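Local coordinates for pyrroline-5-carboxylate reductase catalytic N-terminal domain-containing protein (PDB 4HUJ) that is of unknown function but probably binds a dinucleotide such as NAD(P) and may act as an oxidoreductase, at residues A[31-43]-A[148-160]. Residues are numbered along the deposited sequence; the frame is centred on the assembly and turned at random.
Sequences AGAIGSALAERFT and FNTLPAAVLAADP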
ATOM      1  N   ALA A  31      -9.149   0.300   4.363  1.00 18.59           N
ATOM      2  CA  ALA A  31     -10.240   0.753   5.197  1.00 18.81           C
ATOM      3  C   ALA A  31      -9.876   2.149   5.680  1.00 18.79           C
ATOM      4  O   ALA A  31      -8.718   2.573   5.557  1.00 18.84           O
ATOM      5  CB  ALA A  31     -10.438  -0.198   6.373  1.00 19.01           C
ATOM      6  N   GLY A  32     -10.862   2.871   6.202  1.00 18.55           N
ATOM      7  CA  GLY A  32     -10.630   4.214   6.731  1.00 17.99           C
ATOM      8  C   GLY A  32     -10.124   5.208   5.701  1.00 17.92           C
ATOM      9  O   GLY A  32     -10.291   5.014   4.483  1.00 17.72           O
ATOM     10  N   ALA A  33      -9.510   6.280   6.194  1.00 17.29           N
ATOM     11  CA  ALA A  33      -9.064   7.379   5.341  1.00 17.00           C
ATOM     12  C   ALA A  33      -7.984   6.969   4.335  1.00 16.93           C
ATOM     13  O   ALA A  33      -7.937   7.503   3.230  1.00 16.61           O
ATOM     14  CB  ALA A  33      -8.601   8.558   6.187  1.00 17.12           C
ATOM     15  N   ILE A  34      -7.125   6.024   4.713  1.00 16.75           N
ATOM     16  CA  ILE A  34      -6.039   5.600   3.822  1.00 17.25           C
ATOM     17  C   ILE A  34      -6.549   4.801   2.611  1.00 16.99           C
ATOM     18  O   ILE A  34      -6.072   4.995   1.487  1.00 17.39           O
ATOM     19  CB  ILE A  34      -4.897   4.857   4.588  1.00 17.04           C
ATOM     20  CG1 ILE A  34      -3.607   4.833   3.753  1.00 18.46           C
ATOM     21  CG2 ILE A  34      -5.320   3.460   5.048  1.00 18.19           C
ATOM     22  CD1 ILE A  34      -2.849   6.150   3.795  1.00 18.01           C
ATOM     23  N   GLY A  35      -7.520   3.923   2.845  1.00 17.08           N
ATOM     24  CA  GLY A  35      -8.162   3.168   1.767  1.00 16.88           C
ATOM     25  C   GLY A  35      -8.827   4.104   0.774  1.00 16.88           C
ATOM     26  O   GLY A  35      -8.707   3.925  -0.436  1.00 16.71           O
ATOM     27  N   SER A  36      -9.525   5.110   1.298  1.00 17.03           N
ATOM     28  CA  SER A  36     -10.171   6.128   0.472  1.00 17.10           C
ATOM     29  C   SER A  36      -9.154   7.009  -0.265  1.00 16.74           C
ATOM     30  O   SER A  36      -9.371   7.367  -1.427  1.00 16.63           O
ATOM     31  CB  SER A  36     -11.115   6.982   1.320  1.00 17.76           C
ATOM     32  OG  SER A  36     -11.761   7.965   0.523  1.00 19.91           O
ATOM     33  N   ALA A  37      -8.047   7.346   0.402  1.00 15.82           N
ATOM     34  CA  ALA A  37      -6.975   8.146  -0.216  1.00 15.53           C
ATOM     35  C   ALA A  37      -6.379   7.448  -1.436  1.00 15.52           C
ATOM     36  O   ALA A  37      -6.161   8.067  -2.488  1.00 15.07           O
ATOM     37  CB  ALA A  37      -5.876   8.450   0.803  1.00 15.36           C
ATOM     38  N   LEU A  38      -6.103   6.160  -1.282  1.00 15.64           N
ATOM     39  CA  LEU A  38      -5.594   5.350  -2.380  1.00 15.59           C
ATOM     40  C   LEU A  38      -6.606   5.269  -3.520  1.00 15.67           C
ATOM     41  O   LEU A  38      -6.246   5.454  -4.676  1.00 16.01           O
ATOM     42  CB  LEU A  38      -5.199   3.955  -1.889  1.00 15.62           C
ATOM     43  CG  LEU A  38      -3.876   3.895  -1.120  1.00 15.11           C
ATOM     44  CD1 LEU A  38      -3.739   2.559  -0.397  1.00 15.87           C
ATOM     45  CD2 LEU A  38      -2.686   4.151  -2.064  1.00 14.71           C
ATOM     46  N   ALA A  39      -7.871   5.009  -3.192  1.00 15.95           N
ATOM     47  CA  ALA A  39      -8.928   4.972  -4.207  1.00 15.89           C
ATOM     48  C   ALA A  39      -8.986   6.291  -4.984  1.00 16.00           C
ATOM     49  O   ALA A  39      -9.104   6.286  -6.213  1.00 15.91           O
ATOM     50  CB  ALA A  39     -10.277   4.658  -3.567  1.00 15.89           C
ATOM     51  N   GLU A  40      -8.875   7.410  -4.266  1.00 15.93           N
ATOM     52  CA  GLU A  40      -8.899   8.742  -4.880  1.00 16.17           C
ATOM     53  C   GLU A  40      -7.740   8.940  -5.848  1.00 16.27           C
ATOM     54  O   GLU A  40      -7.907   9.500  -6.939  1.00 16.22           O
ATOM     55  CB  GLU A  40      -8.893   9.837  -3.808  1.00 16.56           C
ATOM     56  CG  GLU A  40      -8.978  11.274  -4.368  1.00 17.31           C
ATOM     57  CD  GLU A  40      -9.333  12.315  -3.316  1.00 19.29           C
ATOM     58  OE1 GLU A  40      -9.557  11.942  -2.139  1.00 19.79           O
ATOM     59  OE2 GLU A  40      -9.392  13.515  -3.676  1.00 20.01           O
ATOM     60  N   ARG A  41      -6.561   8.473  -5.452  1.00 15.76           N
ATOM     61  CA  ARG A  41      -5.387   8.615  -6.300  1.00 15.79           C
ATOM     62  C   ARG A  41      -5.451   7.733  -7.545  1.00 15.75           C
ATOM     63  O   ARG A  41      -5.057   8.166  -8.622  1.00 15.79           O
ATOM     64  CB  ARG A  41      -4.107   8.357  -5.502  1.00 15.71           C
ATOM     65  CG  ARG A  41      -3.786   9.455  -4.496  1.00 16.10           C
ATOM     66  CD  ARG A  41      -3.572  10.786  -5.211  1.00 16.90           C
ATOM     67  NE  ARG A  41      -4.669  11.738  -5.033  1.00 17.54           N
ATOM     68  CZ  ARG A  41      -5.103  12.583  -5.968  1.00 18.25           C
ATOM     69  NH1 ARG A  41      -4.590  12.558  -7.195  1.00 18.13           N
ATOM     70  NH2 ARG A  41      -6.084  13.435  -5.685  1.00 18.80           N
ATOM     71  N   PHE A  42      -5.941   6.504  -7.392  1.00 16.13           N
ATOM     72  CA  PHE A  42      -6.120   5.601  -8.535  1.00 16.81           C
ATOM     73  C   PHE A  42      -7.115   6.194  -9.541  1.00 17.53           C
ATOM     74  O   PHE A  42      -6.872   6.186 -10.758  1.00 17.46           O
ATOM     75  CB  PHE A  42      -6.565   4.212  -8.066  1.00 16.48           C
ATOM     76  CG  PHE A  42      -5.423   3.289  -7.714  1.00 16.41           C
ATOM     77  CD1 PHE A  42      -4.986   2.328  -8.620  1.00 16.25           C
ATOM     78  CD2 PHE A  42      -4.782   3.384  -6.481  1.00 15.53           C
ATOM     79  CE1 PHE A  42      -3.931   1.466  -8.303  1.00 15.94           C
ATOM     80  CE2 PHE A  42      -3.728   2.537  -6.154  1.00 15.34           C
ATOM     81  CZ  PHE A  42      -3.301   1.570  -7.062  1.00 14.73           C
ATOM     82  N   THR A  43      -8.208   6.740  -9.014  1.00 18.09           N
ATOM     83  CA  THR A  43      -9.254   7.367  -9.820  1.00 19.12           C
ATOM     84  C   THR A  43      -8.741   8.586 -10.584  1.00 19.57           C
ATOM     85  O   THR A  43      -8.971   8.705 -11.792  1.00 19.41           O
ATOM     86  CB  THR A  43     -10.474   7.730  -8.950  1.00 19.24           C
ATOM     87  OG1 THR A  43     -10.991   6.532  -8.373  1.00 19.98           O
ATOM     88  CG2 THR A  43     -11.574   8.402  -9.777  1.00 19.50           C
ATOM     89  N   PHE A 148       3.733   3.472   0.876  1.00 10.42           N
ATOM     90  CA  PHE A 148       2.444   4.103   1.215  1.00 11.11           C
ATOM     91  C   PHE A 148       2.213   4.197   2.724  1.00 11.02           C
ATOM     92  O   PHE A 148       1.115   4.549   3.155  1.00 11.11           O
ATOM     93  CB  PHE A 148       1.230   3.403   0.562  1.00 11.13           C
ATOM     94  CG  PHE A 148       1.268   3.348  -0.946  1.00 11.93           C
ATOM     95  CD1 PHE A 148       1.081   4.496  -1.713  1.00 13.22           C
ATOM     96  CD2 PHE A 148       1.430   2.128  -1.595  1.00 13.00           C
ATOM     97  CE1 PHE A 148       1.096   4.431  -3.112  1.00 12.57           C
ATOM     98  CE2 PHE A 148       1.447   2.051  -2.992  1.00 14.52           C
ATOM     99  CZ  PHE A 148       1.272   3.208  -3.748  1.00 12.06           C
ATOM    100  N   ASN A 149       3.232   3.878   3.524  1.00 10.71           N
ATOM    101  CA  ASN A 149       3.109   3.971   4.981  1.00 10.66           C
ATOM    102  C   ASN A 149       3.563   5.328   5.530  1.00 11.08           C
ATOM    103  O   ASN A 149       3.414   5.611   6.718  1.00 10.70           O
ATOM    104  CB  ASN A 149       3.946   2.874   5.646  1.00 10.29           C
ATOM    105  CG  ASN A 149       5.436   3.156   5.558  1.00  9.81           C
ATOM    106  OD1 ASN A 149       6.007   3.166   4.471  1.00 11.40           O
ATOM    107  ND2 ASN A 149       6.068   3.402   6.705  1.00  9.31           N
ATOM    108  N   THR A 150       4.124   6.164   4.662  1.00 10.88           N
ATOM    109  CA  THR A 150       4.867   7.329   5.126  1.00 11.40           C
ATOM    110  C   THR A 150       4.035   8.594   5.265  1.00 12.14           C
ATOM    111  O   THR A 150       4.408   9.497   6.013  1.00 12.67           O
ATOM    112  CB  THR A 150       6.051   7.618   4.204  1.00 11.21           C
ATOM    113  OG1 THR A 150       5.593   7.581   2.846  1.00 10.83           O
ATOM    114  CG2 THR A 150       7.136   6.554   4.399  1.00 10.71           C
ATOM    115  N   LEU A 151       2.927   8.675   4.542  1.00 12.89           N
ATOM    116  CA  LEU A 151       2.149   9.903   4.533  1.00 13.87           C
ATOM    117  C   LEU A 151       0.800   9.751   5.223  1.00 14.35           C
ATOM    118  O   LEU A 151       0.146   8.718   5.085  1.00 14.40           O
ATOM    119  CB  LEU A 151       1.957  10.398   3.096  1.00 13.86           C
ATOM    120  CG  LEU A 151       3.222  10.752   2.308  1.00 14.52           C
ATOM    121  CD1 LEU A 151       2.828  11.253   0.936  1.00 15.24           C
ATOM    122  CD2 LEU A 151       4.064  11.795   3.047  1.00 15.38           C
ATOM    123  N   PRO A 152       0.374  10.800   5.952  1.00 15.08           N
ATOM    124  CA  PRO A 152      -0.992  10.862   6.436  1.00 15.73           C
ATOM    125  C   PRO A 152      -1.960  10.772   5.258  1.00 15.70           C
ATOM    126  O   PRO A 152      -1.657  11.275   4.178  1.00 15.39           O
ATOM    127  CB  PRO A 152      -1.087  12.261   7.065  1.00 15.87           C
ATOM    128  CG  PRO A 152       0.302  12.682   7.301  1.00 16.82           C
ATOM    129  CD  PRO A 152       1.133  12.026   6.264  1.00 14.86           C
ATOM    130  N   ALA A 153      -3.111  10.143   5.483  1.00 15.83           N
ATOM    131  CA  ALA A 153      -4.139  10.002   4.462  1.00 16.31           C
ATOM    132  C   ALA A 153      -4.519  11.328   3.801  1.00 16.34           C
ATOM    133  O   ALA A 153      -4.722  11.378   2.589  1.00 16.23           O
ATOM    134  CB  ALA A 153      -5.359   9.315   5.039  1.00 16.49           C
ATOM    135  N   ALA A 154      -4.594  12.406   4.585  1.00 16.33           N
ATOM    136  CA  ALA A 154      -4.989  13.710   4.038  1.00 16.29           C
ATOM    137  C   ALA A 154      -3.965  14.236   3.030  1.00 16.41           C
ATOM    138  O   ALA A 154      -4.325  14.937   2.078  1.00 16.49           O
ATOM    139  CB  ALA A 154      -5.215  14.722   5.156  1.00 17.00           C
ATOM    140  N   VAL A 155      -2.695  13.884   3.239  1.00 15.78           N
ATOM    141  CA  VAL A 155      -1.630  14.254   2.307  1.00 15.59           C
ATOM    142  C   VAL A 155      -1.677  13.337   1.079  1.00 15.26           C
ATOM    143  O   VAL A 155      -1.632  13.819  -0.052  1.00 15.47           O
ATOM    144  CB  VAL A 155      -0.224  14.229   2.971  1.00 15.31           C
ATOM    145  CG1 VAL A 155       0.867  14.622   1.969  1.00 16.19           C
ATOM    146  CG2 VAL A 155      -0.179  15.166   4.174  1.00 16.00           C
ATOM    147  N   LEU A 156      -1.778  12.026   1.309  1.00 14.78           N
ATOM    148  CA  LEU A 156      -1.845  11.045   0.225  1.00 15.07           C
ATOM    149  C   LEU A 156      -3.034  11.298  -0.714  1.00 15.48           C
ATOM    150  O   LEU A 156      -2.915  11.122  -1.924  1.00 14.90           O
ATOM    151  CB  LEU A 156      -1.914   9.616   0.781  1.00 15.21           C
ATOM    152  CG  LEU A 156      -1.712   8.476  -0.224  1.00 15.88           C
ATOM    153  CD1 LEU A 156      -0.248   8.369  -0.620  1.00 15.37           C
ATOM    154  CD2 LEU A 156      -2.199   7.164   0.352  1.00 16.24           C
ATOM    155  N   ALA A 157      -4.167  11.712  -0.144  1.00 15.61           N
ATOM    156  CA  ALA A 157      -5.401  11.917  -0.915  1.00 16.68           C
ATOM    157  C   ALA A 157      -5.327  13.109  -1.867  1.00 17.27           C
ATOM    158  O   ALA A 157      -6.057  13.162  -2.865  1.00 17.48           O
ATOM    159  CB  ALA A 157      -6.589  12.071   0.018  1.00 16.43           C
ATOM    160  N   ALA A 158      -4.455  14.061  -1.547  1.00 18.01           N
ATOM    161  CA  ALA A 158      -4.317  15.301  -2.311  1.00 18.54           C
ATOM    162  C   ALA A 158      -3.651  15.072  -3.668  1.00 19.23           C
ATOM    163  O   ALA A 158      -2.979  14.060  -3.875  1.00 18.58           O
ATOM    164  CB  ALA A 158      -3.535  16.318  -1.499  1.00 19.02           C
ATOM    165  N   ASP A 159      -3.857  16.006  -4.596  1.00 19.81           N
ATOM    166  CA  ASP A 159      -3.150  15.983  -5.869  1.00 21.05           C
ATOM    167  C   ASP A 159      -1.647  16.040  -5.600  1.00 21.42           C
ATOM    168  O   ASP A 159      -1.174  16.985  -4.964  1.00 21.06           O
ATOM    169  CB  ASP A 159      -3.566  17.178  -6.734  1.00 21.33           C
ATOM    170  CG  ASP A 159      -3.064  17.080  -8.167  1.00 22.76           C
ATOM    171  OD1 ASP A 159      -2.022  16.437  -8.426  1.00 23.15           O
ATOM    172  OD2 ASP A 159      -3.725  17.669  -9.050  1.00 25.00           O
ATOM    173  N   PRO A 160      -0.897  15.024  -6.069  1.00 22.23           N
ATOM    174  CA  PRO A 160       0.548  14.989  -5.818  1.00 23.43           C
ATOM    175  C   PRO A 160       1.367  16.032  -6.582  1.00 25.05           C
ATOM    176  O   PRO A 160       2.508  16.295  -6.205  1.00 24.93           O
ATOM    177  CB  PRO A 160       0.952  13.577  -6.255  1.00 23.10           C
ATOM    178  CG  PRO A 160      -0.093  13.166  -7.233  1.00 22.51           C
ATOM    179  CD  PRO A 160      -1.363  13.803  -6.757  1.00 22.27           C
TER
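R41 and the carbonyl of A157 illustrate how one arginine can fasten a helix to the chain packed against it. R41 NE and R41 NH2 both donate to A157 O, a side-on grip with R41 NH2 2.8 Å from A157 O; both bonds are bent, near 140° at the hydrogen. The oxygen sits at the guanidinium edge, in its plane, while both nitrogens approach from the same face of the carbonyl. Bends at chi2 (-61°) and chi3 turn the guanidinium so that A158 O and D159 N lie over one of its faces, and P160 CD comes within 3.5 Å of R41 NH1. A leucine here would probably leave A157 O without both of its donors from this helix and take away the flat group over which A158 O and D159 N lie. Helix 32-44 follows strand 26-30 in the strand-turn-helix of a Rossmann-type fold, and G32 and G35 belong to what is probably its GxGxxG dinucleotide-binding motif. Farther toward its N-terminus, small residues bring the backbones close: A33 CB meets A153 CB at 3.5 Å, and A37 CB rests against A157 CB. L156, its CG anti to the backbone N (chi1 -168°), brings L156 CD2 to 3.6 Å from I34 CD1 and also against L38 CD2. L38 CD2 in turn lies over one face of the F148 ring, a CH-pi contact 4.1 Å from the centroid, and L38 also touches I86 and A88 of strand 84-88.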